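Local coordinates for protein esterase LipW (Mycobacterium marinum, PDB 3QH4) that probably hydrolyses ester bonds with strict substrate selectivity, as an esterase of the alpha/beta-hydrolase fold, at residues 72-77 / 121-126; 85-90 / 153-158; 163-168 / 192-197; 185-190 / 246-251. All coordinates share one frame; numbering follows the deposited sequence. Where two conformers were deposited one is given.

Contact 1 of 4, residues 72-77 / 121-126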
loop_
_atom_site.group_PDB
_atom_site.type_symbol
_atom_site.label_atom_id
_atom_site.label_comp_id
_atom_site.label_asym_id
_atom_site.label_seq_id
_atom_site.Cartn_x
_atom_site.Cartn_y
_atom_site.Cartn_z
ATOM N N PRO A 72 -7.936 18.136 -9.644
ATOM C CA PRO A 72 -6.678 17.427 -9.538
ATOM C C PRO A 72 -6.698 16.191 -8.625
ATOM O O PRO A 72 -7.602 15.995 -7.813
ATOM C CB PRO A 72 -5.734 18.491 -8.952
ATOM C CG PRO A 72 -6.635 19.362 -8.115
ATOM C CD PRO A 72 -7.921 19.422 -8.910
ATOM N N VAL A 73 -5.673 15.366 -8.783
ATOM C CA VAL A 73 -5.380 14.324 -7.829
ATOM C C VAL A 73 -4.279 14.936 -6.949
ATOM O O VAL A 73 -3.221 15.252 -7.468
ATOM C CB VAL A 73 -4.859 13.061 -8.570
ATOM C CG1 VAL A 73 -4.372 12.010 -7.554
ATOM C CG2 VAL A 73 -5.970 12.491 -9.501
ATOM N N PRO A 74 -4.543 15.146 -5.642
ATOM C CA PRO A 74 -3.477 15.657 -4.758
ATOM C C PRO A 74 -2.389 14.609 -4.568
ATOM O O PRO A 74 -2.658 13.404 -4.644
ATOM C CB PRO A 74 -4.177 15.906 -3.425
ATOM C CG PRO A 74 -5.661 15.990 -3.782
ATOM C CD PRO A 74 -5.822 15.011 -4.932
ATOM N N VAL A 75 -1.173 15.096 -4.383
ATOM C CA VAL A 75 -0.022 14.242 -4.126
ATOM C C VAL A 75 0.796 14.844 -3.000
ATOM O O VAL A 75 0.726 16.056 -2.730
ATOM C CB VAL A 75 0.871 14.025 -5.382
ATOM C CG1 VAL A 75 0.132 13.181 -6.457
ATOM C CG2 VAL A 75 1.375 15.371 -5.954
ATOM N N ARG A 76 1.548 13.987 -2.320
ATOM C CA ARG A 76 2.566 14.459 -1.382
ATOM C C ARG A 76 3.913 13.963 -1.879
ATOM O O ARG A 76 4.095 12.775 -2.135
ATOM C CB ARG A 76 2.291 13.970 0.043
ATOM C CG ARG A 76 3.355 14.470 1.056
ATOM C CD ARG A 76 2.845 14.379 2.487
ATOM N NE ARG A 76 1.698 15.267 2.713
ATOM C CZ ARG A 76 0.857 15.167 3.737
ATOM N NH1 ARG A 76 0.999 14.207 4.659
ATOM N NH2 ARG A 76 -0.145 16.054 3.840
ATOM N N ILE A 77 4.857 14.884 -2.009
ATOM C CA ILE A 77 6.153 14.522 -2.558
ATOM C C ILE A 77 7.200 14.566 -1.451
ATOM O O ILE A 77 7.364 15.601 -0.782
ATOM C CB ILE A 77 6.548 15.435 -3.736
ATOM C CG1 ILE A 77 5.419 15.470 -4.774
ATOM C CG2 ILE A 77 7.850 14.935 -4.405
ATOM C CD1 ILE A 77 5.619 16.517 -5.867
ATOM N N SER A 121 3.257 10.233 -3.162
ATOM C CA SER A 121 2.132 9.512 -2.570
ATOM C C SER A 121 0.830 10.041 -3.181
ATOM O O SER A 121 0.620 11.274 -3.241
ATOM C CB SER A 121 2.149 9.699 -1.045
ATOM O OG SER A 121 1.015 9.095 -0.455
ATOM N N VAL A 122 -0.035 9.109 -3.597
ATOM C CA VAL A 122 -1.264 9.436 -4.349
ATOM C C VAL A 122 -2.484 9.566 -3.433
ATOM O O VAL A 122 -2.810 8.615 -2.697
ATOM C CB VAL A 122 -1.569 8.342 -5.415
ATOM C CG1 VAL A 122 -2.831 8.711 -6.244
ATOM C CG2 VAL A 122 -0.403 8.104 -6.332
ATOM N N ASP A 123 -3.151 10.720 -3.466
ATOM C CA ASP A 123 -4.398 10.878 -2.702
ATOM C C ASP A 123 -5.536 10.454 -3.620
ATOM O O ASP A 123 -6.248 11.312 -4.185
ATOM C CB ASP A 123 -4.587 12.344 -2.270
ATOM C CG ASP A 123 -5.706 12.534 -1.273
ATOM O OD1 ASP A 123 -6.215 11.552 -0.709
ATOM O OD2 ASP A 123 -6.070 13.717 -1.030
ATOM N N TYR A 124 -5.684 9.135 -3.785
ATOM C CA TYR A 124 -6.690 8.597 -4.701
ATOM C C TYR A 124 -8.112 8.657 -4.160
ATOM O O TYR A 124 -8.341 8.659 -2.935
ATOM C CB TYR A 124 -6.330 7.155 -5.083
ATOM C CG TYR A 124 -6.181 6.196 -3.921
ATOM C CD1 TYR A 124 -4.910 5.883 -3.395
ATOM C CD2 TYR A 124 -7.296 5.589 -3.354
ATOM C CE1 TYR A 124 -4.774 4.947 -2.335
ATOM C CE2 TYR A 124 -7.176 4.656 -2.308
ATOM C CZ TYR A 124 -5.909 4.345 -1.811
ATOM O OH TYR A 124 -5.799 3.454 -0.793
ATOM N N ARG A 125 -9.067 8.710 -5.088
ATOM C CA ARG A 125 -10.481 8.747 -4.733
ATOM C C ARG A 125 -10.900 7.416 -4.106
ATOM O O ARG A 125 -10.327 6.347 -4.435
ATOM C CB ARG A 125 -11.348 9.048 -5.959
ATOM C CG ARG A 125 -11.292 10.554 -6.389
ATOM C CD ARG A 125 -11.922 10.750 -7.777
ATOM N NE ARG A 125 -11.157 10.004 -8.783
ATOM C CZ ARG A 125 -11.672 9.567 -9.935
ATOM N NH1 ARG A 125 -12.945 9.829 -10.252
ATOM N NH2 ARG A 125 -10.913 8.866 -10.775
ATOM N N LEU A 126 -11.916 7.516 -3.243
ATOM C CA LEU A 126 -12.315 6.420 -2.326
ATOM C C LEU A 126 -13.673 5.837 -2.601
ATOM O O LEU A 126 -14.606 6.533 -2.950
ATOM C CB LEU A 126 -12.341 6.925 -0.873
ATOM C CG LEU A 126 -11.018 7.500 -0.339
ATOM C CD1 LEU A 126 -11.218 8.122 1.057
ATOM C CD2 LEU A 126 -9.864 6.456 -0.328
#

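Contact 2 of 4, residues 85-90 / 153-158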
loop_
_atom_site.group_PDB
_atom_site.type_symbol
_atom_site.label_atom_id
_atom_site.label_comp_id
_atom_site.label_asym_id
_atom_site.label_seq_id
_atom_site.Cartn_x
_atom_site.Cartn_y
_atom_site.Cartn_z
ATOM N N ALA A 85 16.571 12.309 -8.645
ATOM C CA ALA A 85 16.403 11.271 -7.652
ATOM C C ALA A 85 15.596 10.106 -8.244
ATOM O O ALA A 85 14.626 10.340 -8.994
ATOM C CB ALA A 85 15.678 11.863 -6.447
ATOM N N PRO A 86 15.981 8.857 -7.919
ATOM C CA PRO A 86 15.087 7.735 -8.248
ATOM C C PRO A 86 13.770 7.968 -7.509
ATOM O O PRO A 86 13.760 8.635 -6.488
ATOM C CB PRO A 86 15.821 6.517 -7.690
ATOM C CG PRO A 86 16.745 7.047 -6.655
ATOM C CD PRO A 86 17.109 8.439 -7.057
ATOM N N VAL A 87 12.665 7.446 -8.031
ATOM C CA VAL A 87 11.367 7.887 -7.503
ATOM C C VAL A 87 10.409 6.714 -7.381
ATOM O O VAL A 87 10.396 5.825 -8.247
ATOM C CB VAL A 87 10.758 9.024 -8.398
ATOM C CG1 VAL A 87 10.594 8.583 -9.860
ATOM C CG2 VAL A 87 9.402 9.527 -7.829
ATOM N N VAL A 88 9.634 6.717 -6.301
ATOM C CA VAL A 88 8.634 5.676 -6.051
ATOM C C VAL A 88 7.257 6.319 -6.109
ATOM O O VAL A 88 7.037 7.332 -5.443
ATOM C CB VAL A 88 8.814 5.070 -4.606
ATOM C CG1 VAL A 88 7.725 4.002 -4.319
ATOM C CG2 VAL A 88 10.207 4.481 -4.429
ATOM N N VAL A 89 6.309 5.740 -6.861
ATOM C CA VAL A 89 4.924 6.213 -6.786
ATOM C C VAL A 89 4.225 5.301 -5.796
ATOM O O VAL A 89 4.211 4.097 -6.008
ATOM C CB VAL A 89 4.226 6.147 -8.161
ATOM C CG1 VAL A 89 2.724 6.406 -8.019
ATOM C CG2 VAL A 89 4.910 7.156 -9.126
ATOM N N TYR A 90 3.684 5.878 -4.718
ATOM C CA TYR A 90 3.160 5.121 -3.569
ATOM C C TYR A 90 1.662 5.339 -3.375
ATOM O O TYR A 90 1.186 6.490 -3.513
ATOM C CB TYR A 90 3.891 5.553 -2.277
ATOM C CG TYR A 90 3.406 4.816 -1.058
ATOM C CD1 TYR A 90 4.043 3.611 -0.653
ATOM C CD2 TYR A 90 2.339 5.314 -0.293
ATOM C CE1 TYR A 90 3.586 2.936 0.478
ATOM C CE2 TYR A 90 1.872 4.641 0.844
ATOM C CZ TYR A 90 2.495 3.457 1.208
ATOM O OH TYR A 90 2.049 2.760 2.299
ATOM N N LEU A 153 10.606 18.209 -11.964
ATOM C CA LEU A 153 10.393 17.724 -10.587
ATOM C C LEU A 153 11.654 17.166 -9.905
ATOM O O LEU A 153 11.673 16.977 -8.679
ATOM C CB LEU A 153 9.255 16.690 -10.562
ATOM C CG LEU A 153 7.862 17.188 -10.952
ATOM C CD1 LEU A 153 6.923 15.997 -11.128
ATOM C CD2 LEU A 153 7.303 18.193 -9.943
ATOM N N GLY A 154 12.716 16.928 -10.675
ATOM C CA GLY A 154 13.972 16.421 -10.108
ATOM C C GLY A 154 14.015 14.909 -9.916
ATOM O O GLY A 154 14.673 14.415 -8.995
ATOM N N PHE A 155 13.312 14.178 -10.791
ATOM C CA PHE A 155 13.295 12.711 -10.748
ATOM C C PHE A 155 14.071 12.072 -11.892
ATOM O O PHE A 155 14.153 12.625 -12.987
ATOM C CB PHE A 155 11.854 12.187 -10.832
ATOM C CG PHE A 155 10.919 12.758 -9.802
ATOM C CD1 PHE A 155 11.378 13.140 -8.547
ATOM C CD2 PHE A 155 9.549 12.899 -10.087
ATOM C CE1 PHE A 155 10.493 13.671 -7.590
ATOM C CE2 PHE A 155 8.667 13.435 -9.150
ATOM C CZ PHE A 155 9.130 13.814 -7.901
ATOM N N ASP A 156 14.621 10.900 -11.635
ATOM C CA ASP A 156 15.167 10.037 -12.676
ATOM C C ASP A 156 14.094 9.026 -13.120
ATOM O O ASP A 156 13.850 8.011 -12.457
ATOM C CB ASP A 156 16.420 9.319 -12.161
ATOM C CG ASP A 156 17.099 8.463 -13.236
ATOM O OD1 ASP A 156 16.603 8.429 -14.394
ATOM O OD2 ASP A 156 18.133 7.838 -12.926
ATOM N N ALA A 157 13.461 9.296 -14.259
ATOM C CA ALA A 157 12.405 8.408 -14.778
ATOM C C ALA A 157 12.895 7.021 -15.168
ATOM O O ALA A 157 12.081 6.089 -15.278
ATOM C CB ALA A 157 11.682 9.077 -15.954
ATOM N N ARG A 158 14.206 6.862 -15.366
ATOM C CA ARG A 158 14.768 5.534 -15.621
ATOM C C ARG A 158 14.829 4.666 -14.359
ATOM O O ARG A 158 15.148 3.458 -14.433
ATOM C CB ARG A 158 16.163 5.627 -16.245
#

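Contact 3 of 4, residues 163-168 / 192-197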
loop_
_atom_site.group_PDB
_atom_site.type_symbol
_atom_site.label_atom_id
_atom_site.label_comp_id
_atom_site.label_asym_id
_atom_site.label_seq_id
_atom_site.Cartn_x
_atom_site.Cartn_y
_atom_site.Cartn_z
ATOM N N ALA A 163 4.796 1.290 -5.279
ATOM C CA ALA A 163 4.748 0.727 -3.951
ATOM C C ALA A 163 3.391 1.000 -3.356
ATOM O O ALA A 163 2.703 1.962 -3.747
ATOM C CB ALA A 163 5.855 1.360 -3.049
ATOM N N GLY A 164 3.007 0.166 -2.403
ATOM C CA GLY A 164 1.780 0.460 -1.661
ATOM C C GLY A 164 1.684 -0.445 -0.455
ATOM O O GLY A 164 2.458 -1.408 -0.328
ATOM N N SER A 165 0.686 -0.171 0.375
ATOM C CA SER A 165 0.355 -1.018 1.516
ATOM C C SER A 165 -1.092 -1.422 1.374
ATOM O O SER A 165 -1.952 -0.562 1.103
ATOM C CB SER A 165 0.498 -0.219 2.806
ATOM O OG SER A 165 0.045 -0.934 3.949
ATOM N N SER A 166 -1.359 -2.713 1.560
ATOM C CA SER A 166 -2.750 -3.212 1.644
ATOM C C SER A 166 -3.484 -2.886 0.332
ATOM O O SER A 166 -2.997 -3.193 -0.747
ATOM C CB SER A 166 -3.455 -2.605 2.882
ATOM O OG SER A 166 -4.637 -3.307 3.265
ATOM N N ALA A 167 -4.660 -2.263 0.427
ATOM C CA ALA A 167 -5.392 -1.870 -0.795
ATOM C C ALA A 167 -4.560 -0.956 -1.706
ATOM O O ALA A 167 -4.692 -0.980 -2.944
ATOM C CB ALA A 167 -6.701 -1.179 -0.377
ATOM N N GLY A 168 -3.703 -0.111 -1.139
ATOM C CA GLY A 168 -2.786 0.661 -1.998
ATOM C C GLY A 168 -1.810 -0.194 -2.784
ATOM O O GLY A 168 -1.394 0.169 -3.888
ATOM N N LEU A 192 5.312 -4.318 -2.428
ATOM C CA LEU A 192 3.921 -4.618 -2.047
ATOM C C LEU A 192 3.914 -5.026 -0.569
ATOM O O LEU A 192 4.262 -6.171 -0.209
ATOM C CB LEU A 192 3.337 -5.735 -2.924
ATOM C CG LEU A 192 3.482 -5.576 -4.438
ATOM C CD1 LEU A 192 2.963 -6.812 -5.163
ATOM C CD2 LEU A 192 2.732 -4.332 -4.947
ATOM N N HIS A 193 3.544 -4.082 0.284
ATOM C CA HIS A 193 3.413 -4.401 1.705
ATOM C C HIS A 193 1.998 -4.851 2.065
ATOM O O HIS A 193 1.019 -4.149 1.785
ATOM C CB HIS A 193 3.886 -3.222 2.586
ATOM C CG HIS A 193 3.722 -3.472 4.055
ATOM N ND1 HIS A 193 4.141 -4.640 4.659
ATOM C CD2 HIS A 193 3.200 -2.700 5.042
ATOM C CE1 HIS A 193 3.866 -4.585 5.954
ATOM N NE2 HIS A 193 3.284 -3.426 6.208
ATOM N N GLN A 194 1.937 -6.014 2.718
ATOM C CA GLN A 194 0.695 -6.687 3.135
ATOM C C GLN A 194 -0.440 -6.454 2.111
ATOM O O GLN A 194 -1.525 -5.993 2.495
ATOM C CB GLN A 194 0.316 -6.250 4.584
ATOM C CG GLN A 194 0.183 -4.719 4.732
ATOM C CD GLN A 194 -0.112 -4.221 6.122
ATOM O OE1 GLN A 194 -0.032 -4.960 7.103
ATOM N NE2 GLN A 194 -0.436 -2.930 6.219
ATOM N N PRO A 195 -0.185 -6.788 0.829
ATOM C CA PRO A 195 -1.132 -6.423 -0.249
ATOM C C PRO A 195 -2.462 -7.175 -0.253
ATOM O O PRO A 195 -2.539 -8.365 0.079
ATOM C CB PRO A 195 -0.363 -6.744 -1.530
ATOM C CG PRO A 195 0.576 -7.918 -1.133
ATOM C CD PRO A 195 0.994 -7.513 0.293
ATOM N N VAL A 196 -3.502 -6.426 -0.561
ATOM C CA VAL A 196 -4.796 -6.977 -0.903
ATOM C C VAL A 196 -4.673 -7.441 -2.364
ATOM O O VAL A 196 -4.339 -6.624 -3.231
ATOM C CB VAL A 196 -5.854 -5.867 -0.732
ATOM C CG1 VAL A 196 -7.166 -6.331 -1.347
ATOM C CG2 VAL A 196 -6.014 -5.559 0.788
ATOM N N LEU A 197 -4.944 -8.724 -2.642
ATOM C CA LEU A 197 -4.662 -9.289 -3.962
ATOM C C LEU A 197 -5.783 -10.059 -4.613
ATOM O O LEU A 197 -5.845 -10.090 -5.839
ATOM C CB LEU A 197 -3.411 -10.207 -3.889
ATOM C CG LEU A 197 -2.123 -9.460 -3.581
ATOM C CD1 LEU A 197 -1.059 -10.476 -3.290
ATOM C CD2 LEU A 197 -1.727 -8.623 -4.776
#

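Contact 4 of 4, residues 185-190 / 246-251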
loop_
_atom_site.group_PDB
_atom_site.type_symbol
_atom_site.label_atom_id
_atom_site.label_comp_id
_atom_site.label_asym_id
_atom_site.label_seq_id
_atom_site.Cartn_x
_atom_site.Cartn_y
_atom_site.Cartn_z
ATOM N N PRO A 185 4.781 3.915 -18.624
ATOM C CA PRO A 185 6.254 3.987 -18.630
ATOM C C PRO A 185 6.915 2.811 -17.872
ATOM O O PRO A 185 6.287 2.228 -16.979
ATOM C CB PRO A 185 6.534 5.283 -17.879
ATOM C CG PRO A 185 5.328 6.116 -18.105
ATOM C CD PRO A 185 4.175 5.180 -18.164
ATOM N N PRO A 186 8.173 2.470 -18.206
ATOM C CA PRO A 186 8.771 1.299 -17.529
ATOM C C PRO A 186 8.937 1.476 -16.017
ATOM O O PRO A 186 9.197 2.578 -15.539
ATOM C CB PRO A 186 10.138 1.132 -18.190
ATOM C CG PRO A 186 10.182 2.128 -19.337
ATOM C CD PRO A 186 9.007 3.014 -19.301
ATOM N N VAL A 187 8.794 0.370 -15.291
ATOM C CA VAL A 187 8.896 0.343 -13.819
ATOM C C VAL A 187 9.912 -0.735 -13.451
ATOM O O VAL A 187 9.803 -1.868 -13.916
ATOM C CB VAL A 187 7.500 0.005 -13.190
ATOM C CG1 VAL A 187 7.620 -0.413 -11.715
ATOM C CG2 VAL A 187 6.540 1.230 -13.321
ATOM N N ILE A 188 10.907 -0.388 -12.630
ATOM C CA ILE A 188 11.979 -1.320 -12.347
ATOM C C ILE A 188 11.796 -2.127 -11.065
ATOM O O ILE A 188 12.541 -3.090 -10.816
ATOM C CB ILE A 188 13.369 -0.649 -12.327
ATOM C CG1 ILE A 188 13.504 0.333 -11.150
ATOM C CG2 ILE A 188 13.649 0.017 -13.716
ATOM C CD1 ILE A 188 14.949 0.824 -10.944
ATOM N N PHE A 189 10.808 -1.758 -10.253
ATOM C CA PHE A 189 10.627 -2.478 -9.006
ATOM C C PHE A 189 9.234 -2.236 -8.483
ATOM O O PHE A 189 8.703 -1.128 -8.659
ATOM C CB PHE A 189 11.628 -1.988 -7.955
ATOM C CG PHE A 189 11.817 -2.951 -6.808
ATOM C CD1 PHE A 189 12.695 -4.029 -6.933
ATOM C CD2 PHE A 189 11.126 -2.771 -5.605
ATOM C CE1 PHE A 189 12.884 -4.919 -5.864
ATOM C CE2 PHE A 189 11.272 -3.678 -4.543
ATOM C CZ PHE A 189 12.166 -4.753 -4.671
ATOM N N GLN A 190 8.658 -3.247 -7.830
ATOM C CA GLN A 190 7.378 -3.053 -7.122
ATOM C C GLN A 190 7.505 -3.508 -5.677
ATOM O O GLN A 190 7.978 -4.624 -5.386
ATOM C CB GLN A 190 6.201 -3.772 -7.828
ATOM C CG GLN A 190 6.316 -5.292 -7.952
ATOM C CD GLN A 190 5.075 -5.925 -8.616
ATOM O OE1 GLN A 190 3.926 -5.509 -8.387
ATOM N NE2 GLN A 190 5.325 -6.884 -9.500
ATOM N N GLY A 246 7.287 -11.217 -16.677
ATOM C CA GLY A 246 7.625 -9.875 -17.132
ATOM C C GLY A 246 7.280 -8.741 -16.182
ATOM O O GLY A 246 7.627 -7.574 -16.456
ATOM N N LEU A 247 6.593 -9.056 -15.086
ATOM C CA LEU A 247 6.379 -8.050 -14.039
ATOM C C LEU A 247 7.710 -7.653 -13.392
ATOM O O LEU A 247 8.679 -8.438 -13.430
ATOM C CB LEU A 247 5.392 -8.563 -12.987
ATOM C CG LEU A 247 3.966 -8.745 -13.517
ATOM C CD1 LEU A 247 3.073 -9.390 -12.445
ATOM C CD2 LEU A 247 3.334 -7.396 -13.971
ATOM N N PRO A 248 7.781 -6.426 -12.832
ATOM C CA PRO A 248 9.014 -5.948 -12.207
ATOM C C PRO A 248 9.397 -6.777 -10.985
ATOM O O PRO A 248 8.515 -7.323 -10.300
ATOM C CB PRO A 248 8.697 -4.509 -11.773
ATOM C CG PRO A 248 7.295 -4.248 -12.146
ATOM C CD PRO A 248 6.687 -5.438 -12.784
ATOM N N ALA A 249 10.706 -6.854 -10.746
ATOM C CA ALA A 249 11.245 -7.359 -9.489
ATOM C C ALA A 249 10.435 -6.834 -8.300
ATOM O O ALA A 249 9.987 -5.681 -8.294
ATOM C CB ALA A 249 12.686 -6.967 -9.364
ATOM N N THR A 250 10.230 -7.702 -7.315
ATOM C CA THR A 250 9.221 -7.470 -6.274
ATOM C C THR A 250 9.787 -7.691 -4.869
ATOM O O THR A 250 10.615 -8.605 -4.680
ATOM C CB THR A 250 8.049 -8.457 -6.502
ATOM O OG1 THR A 250 7.448 -8.169 -7.771
ATOM C CG2 THR A 250 6.952 -8.350 -5.394
ATOM N N LEU A 251 9.366 -6.837 -3.919
ATOM C CA LEU A 251 9.453 -7.138 -2.484
ATOM C C LEU A 251 8.022 -7.244 -2.023
ATOM O O LEU A 251 7.230 -6.319 -2.231
ATOM C CB LEU A 251 10.161 -6.040 -1.690
ATOM C CG LEU A 251 10.033 -6.223 -0.172
ATOM C CD1 LEU A 251 10.814 -7.482 0.346
ATOM C CD2 LEU A 251 10.552 -4.949 0.536
HETATM O O HOH W 1 8.627 -4.509 -15.695
HETATM O O HOH W 2 12.481 -5.466 -12.529
#

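Contact 1 of 4, residues 72-77 / 121-126
R76 and S121 form a hydrogen-bonded antiparallel pair, S121 N to R76 O at 2.9 Å and R76 N to S121 O at 3.0 Å, and V75 faces V122 in the adjoining non-hydrogen-bonded pair. The exchange belongs to the antiparallel margin of the alpha/beta-hydrolase sheet, where strand 72-79 lies between strands 59-66 and 118-122. At the V75 step the alpha carbon also approaches the S121 carbonyl in a CA-H...O contact. The face carrying V75 and V122 is apolar: V73 and V122 both hold CG1 anti to the backbone N (chi1 173° and -178°), and these two methyls meet at 3.9 Å on the side covered by helix 134-148, whose V142 packs on V73 and V75. On the other face the R76 and S121 side chains come together only loosely, CB to CB, and the guanidinium runs off to salt bridges with D62 and D102. Beyond the paired residues segment 121-126 leaves the sheet through an inverse gamma turn centred on D123. The D123 N-H still reaches back to P74 O, tilted 26° from the carbonyl plane, while the aspartate side chain crosses the proline ring and brings OD2 to 3.6 Å from P74 CG.

Contact 2 of 4, residues 85-90 / 153-158
V87 stands over the ring of F155, its CG2 methyl 3.9 Å from the ring centroid and only 6° off the normal, a nearly axial CH-pi contact. The two side chains cross at about a right angle, so that CG2 covers the ring centre while CG1 rests 3.9 Å from F155 CB. The valine torsion sets this: with chi1 at 57°, CG2 lies anti to the backbone N and CG1 takes the place between N and the carbonyl carbon. The opposite face of the ring is met by L153 CB, displaced toward the rim, which leaves the phenyl sandwiched between aliphatic groups. Next to this contact, a single parallel bridge pairs A85 with F155. A85 N donates to G154 O at 2.9 Å, and D156 N donates to A85 O at 2.7 Å from above the carbonyl plane. G154, at positive phi, ends the preceding helix in a Schellman motif. D156 then closes an Asx turn onto R158 N and forms a salt bridge with R159. The short strand 155-156 thus pairs with the start of strand 85-91 of the alpha/beta-hydrolase sheet, and V146 of helix 134-148 and A118 and V120 of strand 118-122 pack on F155.

Contact 3 of 4, residues 163-168 / 192-197
L192 pairs with G164 and H193 with S165 in parallel register, the closing step of a beta-alpha-beta unit made of strand 160-165, helix 167-181 and strand 189-193. H193 N donates to G164 O at 3.0 Å, nearly in line with the carbonyl, and H193 O in turn receives S166 N at 2.8 Å. The imidazole bonds to T253 at ND1 and D291 at NE2, while CG of Q194 lies over the centre of one of its faces. Q194 follows with positive phi and psi. Its CG sits between the backbone N and the carbonyl carbon (chi1 56°), and from there the extended chain carries the amide to S165, where NE2 donates to OG at 3.1 Å with the hydroxyl in the amide plane. OE1 of the same amide accepts from the backbone N of G289, and two bonds thus fix its rotation. P195 comes alongside S166 through the backbone, and V196 CG2 packs 3.6 Å from A167 N, while V196 N makes a weak bond to S166 O. The positive phi of S166 (60°), in a G-x-S-x-G sequence between strand and helix, fits a nucleophile elbow. In the conformer given, S166 OG is hydrogen-bonded to H288 NE2, consistent with a Ser-His-Asp triad of S166, H288 and D258; the bonds from S166 N and S165 OG hold this turn against segment 192-197.

Contact 4 of 4, residues 185-190 / 246-251
Q190 and F189 pack tightly on the chain from P248 to L251, whereas V187 and I188 meet its outer end partly through water. In the close part Q190 N donates to A249 O at 2.8 Å and L251 N to Q190 O at 3.0 Å, both almost in line with the carbonyls. With CG anti to the backbone N (chi1 -161°), the F189 phenyl swings over segment 246-251: A249 O stands 3.4 Å above one ring face, toward the rim, and CZ packs on L251 CB. On the other side of the strand the Q190 amide runs alongside T250 toward P248, with NE2 3.0 Å from T250 OG1 and a weak bond to P248 O. That carbonyl also accepts from the T250 hydroxyl. These are the first rungs between parallel strands 189-193 and 250-255 of the alpha/beta-hydrolase sheet, lying between helix 167-181, which touches Q190 and P248, and helix 298-315, which touches F189 and L251. Toward the surface the spacing opens. V187 CG1 still reaches P248 CG at 3.9 Å, but I188 O and A249 N are bridged by a water 2.9 Å from each, and a second water links V187 O to G246 O by weak bonds.

All four contacts reach one mixed sheet, contact 2 through strand 85-91, from its antiparallel margin into its parallel core. Contacts 1 and 2, with centres 16 Å apart, are joined where V122 N meets Y90 O at 2.9 Å, a probable hydrogen bond between strands 118-122 and 85-91. Strand 85-91 then passes the sheet on to contact 3 through V89 O and A163 N, 3.0 Å apart. Contacts 3 and 4 share strand 189-193: its end pairs beside the turn of the probable nucleophile, while its start is paired in contact 4, about 15 Å away between centres. Contact 3, about 4 Å from the chain centre, holds the putative catalytic serine; contacts 1 and 4 do not touch each other.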